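Lipolytic protein G-D-S-L family (Chitinophaga pinensis, PDB 4Q7Q) is of unconfirmed function but, as a member of the GDSL family of SGNH hydrolases, probably cleaves ester bonds of lipids or other acylated substrates. Local coordinates at residues 126-131 against 173-178; 193-198 against 219-224. One frame throughout, in Å; residues are numbered along the deposited sequence.

How the interactions relate
From the N terminus, the chain first reaches 126-131, which begins at the end of strand 123-127 of the parallel sheet. Interaction 1 closes when the chain, having passed through helix 157-171, returns at 173-178 and lays down the neighbouring edge strand. Only then does interaction 2 open, at strand 193-196, and it closes at 219-224, with 20 residues between its segments, after the chain has turned back through strand 203-206. The two loops thus follow in series, without nesting or crossing. Interaction 1 belongs to the central sheet; interaction 2 ties a loop to a two-stranded hairpin far from it. Their centres are 33 Å apart, and their nearest atoms about 13 Å.

Interaction 1. Residues 126-131 against 173-178; sequences LITPMQ and IPVVDL
The edge strand 175-176 of the five-stranded parallel sheet of this SGNH-type fold meets its inner neighbour 123-127 here: Leu126 and Ile127 pair with Val175 and Val176, the two ends of a beta-alpha-beta crossover that runs through helix 157-171. Three backbone bonds make the parallel ladder. Leu126 N gives its proton to Pro174 O at 3.1 Å, Val176 N to Leu126 O at 2.8 Å, and Thr128 N to Val176 O at 2.9 Å. Val176 therefore both donates and accepts, as expected where a strand residue faces its partner with both polar atoms.

The beta-branched Ile127, Val175 and Val176 suit extended strands, and their apolar side chains serve the packing on the two faces. On one, Leu126 and Val175 lie together, and Leu126 CG meets Ile173 CG2, the two side chains crossing at about a right angle. On the other, Ile127 and Val176 run side by side, pointing the same way. With CG2 of Ile127 anti to its backbone N, that methyl is brought to 3.5 Å from Leu178 CD1, the closest apolar touch of the contact.

Beyond the ladder, Thr128 uses its two branches differently. CG2 packs on Val175 CG1 at 3.7 Å, while OG1 is hydrogen-bonded to Tyr179 N. Asp177 OD2 is hydrogen-bonded to His180 ND1. A water then links the diverging chains: it accepts from Gln131 N, and its oxygen lies 2.8 Å from Leu178 O.

Helix 157-171 packs on the Leu126 and Val175 face, through Val164 and Leu165. Helix 241-257 covers Val176 from the other face, and strand 73-77 flanks Ile127 on the side away from Val176.

Interaction 2. Residues 193-198 against 219-224; sequences KHLKNP and ENNEYP
A side-chain amide, that of Asn221, bonds strand 193-196 at two backbone points, flanking Leu195. Its ND2 donates to His194 O at 3.0 Å, the acceptor lying in the amide plane, and its OD1 accepts from Lys196 N at 3.1 Å, the donor tilted 20° from the carbonyl plane. ND2 also donates to Glu222 O at 2.7 Å, within its own loop, so three bonds fix the amide's rotation and its N/O orientation. CG of Asn221 is anti to the backbone N (chi1 -156°), which carries the amide across to the strand. With an alanine in place of Asn221, His194 O, Lys196 N and Glu222 O would probably each lose this partner and the loop be freer to shift.

At the end of the segment, Pro224 O takes the proton of His194 N at 2.8 Å, on a lone pair, while Pro224's ring packs by CB against Lys193 CG and Leu195 CD2. Proline suits the spot through the apolar surface of that ring.

The histidine ring reaches the loop edge-on. NE2 donates to Glu222 OE1 at 3.0 Å, with the ring and carboxylate planes 20° apart, and Tyr203 of the neighbouring strand stacks on the ring. Farther out, the extended Lys196 chain passes Asn220, and NZ donates a hydrogen bond to Asn220 OD1 at 3.0 Å; the ammonium sits above the carbonyl plane rather than on a lone pair.

The loop lies between strand 203-206 and helix 241-257, and its Tyr223 touches Asp235 of a probable Ser-His-Asp triad. Amide and backbone groups thus hold it mainly by neutral bonds, and the nearby carboxylate of Glu222 might stabilise a protonated His194.

Interaction 1. Residues 126-131 against 173-178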
# COMPACT_ATOMS: atom_id res chain seq x y z
N LEU A 126 2.15 -10.10 -6.75
CA LEU A 126 1.17 -9.08 -6.38
C LEU A 126 1.13 -8.96 -4.86
O LEU A 126 1.33 -9.94 -4.14
CB LEU A 126 -0.22 -9.43 -6.91
CG LEU A 126 -0.31 -9.83 -8.39
CD1 LEU A 126 -1.75 -10.13 -8.75
CD2 LEU A 126 0.28 -8.75 -9.29
N ILE A 127 0.86 -7.75 -4.38
CA ILE A 127 0.77 -7.49 -2.95
C ILE A 127 -0.57 -6.86 -2.63
O ILE A 127 -0.91 -5.83 -3.21
CB ILE A 127 1.90 -6.55 -2.49
CG1 ILE A 127 3.26 -7.08 -2.94
CG2 ILE A 127 1.84 -6.32 -0.99
CD1 ILE A 127 4.42 -6.25 -2.47
N THR A 128 -1.36 -7.47 -1.75
CA THR A 128 -2.65 -6.88 -1.39
C THR A 128 -2.48 -5.61 -0.57
O THR A 128 -1.48 -5.44 0.12
CB THR A 128 -3.54 -7.84 -0.56
OG1 THR A 128 -2.94 -8.04 0.73
CG2 THR A 128 -3.72 -9.17 -1.27
N PRO A 129 -3.47 -4.71 -0.65
CA PRO A 129 -3.37 -3.54 0.23
C PRO A 129 -3.34 -3.94 1.70
O PRO A 129 -3.97 -4.93 2.11
CB PRO A 129 -4.66 -2.76 -0.07
CG PRO A 129 -5.03 -3.16 -1.45
CD PRO A 129 -4.60 -4.60 -1.59
N MSE A 130 -2.59 -3.19 2.49
CA MSE A 130 -2.61 -3.35 3.93
C MSE A 130 -3.87 -2.68 4.47
O MSE A 130 -4.39 -1.74 3.88
CB MSE A 130 -1.38 -2.69 4.53
CG MSE A 130 -1.18 -2.99 6.01
SE MSE A 130 0.57 -2.46 6.71
CE MSE A 130 0.23 -0.56 6.91
N GLN A 131 -4.36 -3.16 5.60
CA GLN A 131 -5.41 -2.42 6.29
C GLN A 131 -4.88 -1.04 6.67
O GLN A 131 -3.67 -0.80 6.73
CB GLN A 131 -5.91 -3.19 7.51
CG GLN A 131 -6.60 -4.48 7.10
CD GLN A 131 -7.24 -5.22 8.25
OE1 GLN A 131 -8.03 -4.65 9.02
NE2 GLN A 131 -6.92 -6.50 8.38
N ILE A 173 -0.01 -16.57 -10.05
CA ILE A 173 0.99 -15.60 -9.63
C ILE A 173 0.93 -15.48 -8.12
O ILE A 173 -0.15 -15.32 -7.55
CB ILE A 173 0.69 -14.21 -10.25
CG1 ILE A 173 1.00 -14.23 -11.75
CG2 ILE A 173 1.46 -13.12 -9.54
CD1 ILE A 173 2.42 -14.62 -12.06
N PRO A 174 2.08 -15.58 -7.44
CA PRO A 174 2.07 -15.48 -5.98
C PRO A 174 1.57 -14.12 -5.49
O PRO A 174 1.82 -13.09 -6.13
CB PRO A 174 3.54 -15.65 -5.60
CG PRO A 174 4.20 -16.25 -6.80
CD PRO A 174 3.44 -15.75 -7.98
N VAL A 175 0.88 -14.13 -4.36
CA VAL A 175 0.35 -12.91 -3.76
C VAL A 175 0.82 -12.81 -2.31
O VAL A 175 0.67 -13.75 -1.53
CB VAL A 175 -1.19 -12.89 -3.80
CG1 VAL A 175 -1.71 -11.64 -3.11
CG2 VAL A 175 -1.69 -12.96 -5.22
N VAL A 176 1.41 -11.67 -1.96
CA VAL A 176 1.68 -11.36 -0.57
C VAL A 176 0.41 -10.75 0.01
O VAL A 176 0.01 -9.65 -0.37
CB VAL A 176 2.83 -10.34 -0.44
CG1 VAL A 176 3.04 -9.96 1.03
CG2 VAL A 176 4.10 -10.91 -1.04
N ASP A 177 -0.24 -11.48 0.92
CA ASP A 177 -1.51 -11.02 1.47
C ASP A 177 -1.28 -10.20 2.73
O ASP A 177 -1.33 -10.74 3.84
CB ASP A 177 -2.44 -12.20 1.76
CG ASP A 177 -3.89 -11.77 1.99
OD1 ASP A 177 -4.14 -10.56 2.13
OD2 ASP A 177 -4.77 -12.65 2.03
N LEU A 178 -1.04 -8.91 2.57
CA LEU A 178 -0.91 -8.04 3.73
C LEU A 178 -2.25 -7.81 4.44
O LEU A 178 -2.29 -7.67 5.66
CB LEU A 178 -0.30 -6.69 3.36
CG LEU A 178 1.06 -6.73 2.68
CD1 LEU A 178 1.50 -5.32 2.35
CD2 LEU A 178 2.08 -7.44 3.57
O HOH W 1 -3.38 -5.50 6.98

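Interaction 2. Residues 193-198 against 219-224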
# COMPACT_ATOMS: atom_id res chain seq x y z
N LYS A 193 -4.96 8.67 18.79
CA LYS A 193 -5.16 9.92 18.08
C LYS A 193 -5.27 10.99 19.15
O LYS A 193 -6.05 10.86 20.09
CB LYS A 193 -6.45 9.83 17.26
CG LYS A 193 -6.39 10.42 15.86
CD LYS A 193 -7.71 10.16 15.14
CE LYS A 193 -7.80 10.84 13.79
NZ LYS A 193 -9.16 10.65 13.22
N HIS A 194 -4.48 12.05 19.01
CA HIS A 194 -4.36 13.14 19.96
C HIS A 194 -5.44 14.17 19.62
O HIS A 194 -5.30 14.92 18.66
CB HIS A 194 -2.95 13.71 19.81
CG HIS A 194 -2.68 14.95 20.61
ND1 HIS A 194 -2.56 14.94 21.98
CD2 HIS A 194 -2.46 16.23 20.21
CE1 HIS A 194 -2.30 16.17 22.40
NE2 HIS A 194 -2.23 16.96 21.35
N LEU A 195 -6.52 14.19 20.39
CA LEU A 195 -7.71 14.96 20.01
C LEU A 195 -8.29 15.75 21.16
O LEU A 195 -8.19 15.34 22.31
CB LEU A 195 -8.79 14.01 19.50
CG LEU A 195 -8.45 13.14 18.30
CD1 LEU A 195 -9.52 12.07 18.11
CD2 LEU A 195 -8.32 13.99 17.05
N LYS A 196 -8.92 16.87 20.84
CA LYS A 196 -9.68 17.61 21.82
C LYS A 196 -10.92 16.85 22.25
O LYS A 196 -11.64 16.29 21.42
CB LYS A 196 -10.06 19.00 21.29
CG LYS A 196 -8.89 19.95 21.16
CD LYS A 196 -9.35 21.34 20.80
CE LYS A 196 -8.17 22.30 20.73
NZ LYS A 196 -8.60 23.67 20.38
N ASN A 197 -11.15 16.81 23.56
CA ASN A 197 -12.35 16.24 24.13
C ASN A 197 -13.49 17.22 23.92
O ASN A 197 -13.42 18.35 24.40
CB ASN A 197 -12.09 16.00 25.62
CG ASN A 197 -13.27 15.38 26.35
OD1 ASN A 197 -14.41 15.42 25.88
ND2 ASN A 197 -13.00 14.82 27.52
N PRO A 198 -14.55 16.81 23.21
CA PRO A 198 -15.65 17.75 22.93
C PRO A 198 -16.34 18.32 24.17
O PRO A 198 -17.00 19.35 24.07
CB PRO A 198 -16.64 16.89 22.14
CG PRO A 198 -15.81 15.86 21.50
CD PRO A 198 -14.70 15.55 22.47
N GLU A 219 -8.49 22.38 11.71
CA GLU A 219 -8.31 23.80 11.95
C GLU A 219 -8.30 24.11 13.45
O GLU A 219 -7.78 25.14 13.87
CB GLU A 219 -9.41 24.61 11.25
N ASN A 220 -8.87 23.21 14.24
CA ASN A 220 -8.93 23.37 15.69
C ASN A 220 -8.42 22.11 16.40
O ASN A 220 -9.08 21.57 17.29
CB ASN A 220 -10.36 23.71 16.13
CG ASN A 220 -10.46 24.01 17.62
OD1 ASN A 220 -9.95 25.03 18.10
ND2 ASN A 220 -11.13 23.13 18.36
N ASN A 221 -7.23 21.65 16.00
CA ASN A 221 -6.61 20.47 16.59
C ASN A 221 -5.20 20.32 16.04
O ASN A 221 -5.00 20.32 14.82
CB ASN A 221 -7.43 19.22 16.26
CG ASN A 221 -7.22 18.09 17.26
OD1 ASN A 221 -8.12 17.76 18.03
ND2 ASN A 221 -6.04 17.46 17.22
N GLU A 222 -4.22 20.20 16.93
CA GLU A 222 -2.84 19.91 16.53
C GLU A 222 -2.80 18.60 15.76
O GLU A 222 -3.77 17.85 15.77
CB GLU A 222 -1.95 19.81 17.77
CG GLU A 222 -1.96 21.05 18.64
CD GLU A 222 -1.37 20.80 20.02
OE1 GLU A 222 -1.34 19.63 20.46
OE2 GLU A 222 -0.95 21.78 20.67
N TYR A 223 -1.68 18.33 15.09
CA TYR A 223 -1.54 17.08 14.34
C TYR A 223 -1.79 15.91 15.27
O TYR A 223 -1.14 15.79 16.30
CB TYR A 223 -0.17 16.98 13.69
CG TYR A 223 -0.04 15.76 12.81
CD1 TYR A 223 -0.72 15.67 11.60
CD2 TYR A 223 0.75 14.68 13.19
CE1 TYR A 223 -0.62 14.56 10.79
CE2 TYR A 223 0.86 13.55 12.39
CZ TYR A 223 0.17 13.50 11.19
OH TYR A 223 0.27 12.39 10.39
N PRO A 224 -2.75 15.04 14.92
CA PRO A 224 -3.24 14.06 15.89
C PRO A 224 -2.37 12.81 16.04
O PRO A 224 -2.68 11.96 16.89
CB PRO A 224 -4.61 13.68 15.33
CG PRO A 224 -4.46 13.87 13.85
CD PRO A 224 -3.57 15.08 13.69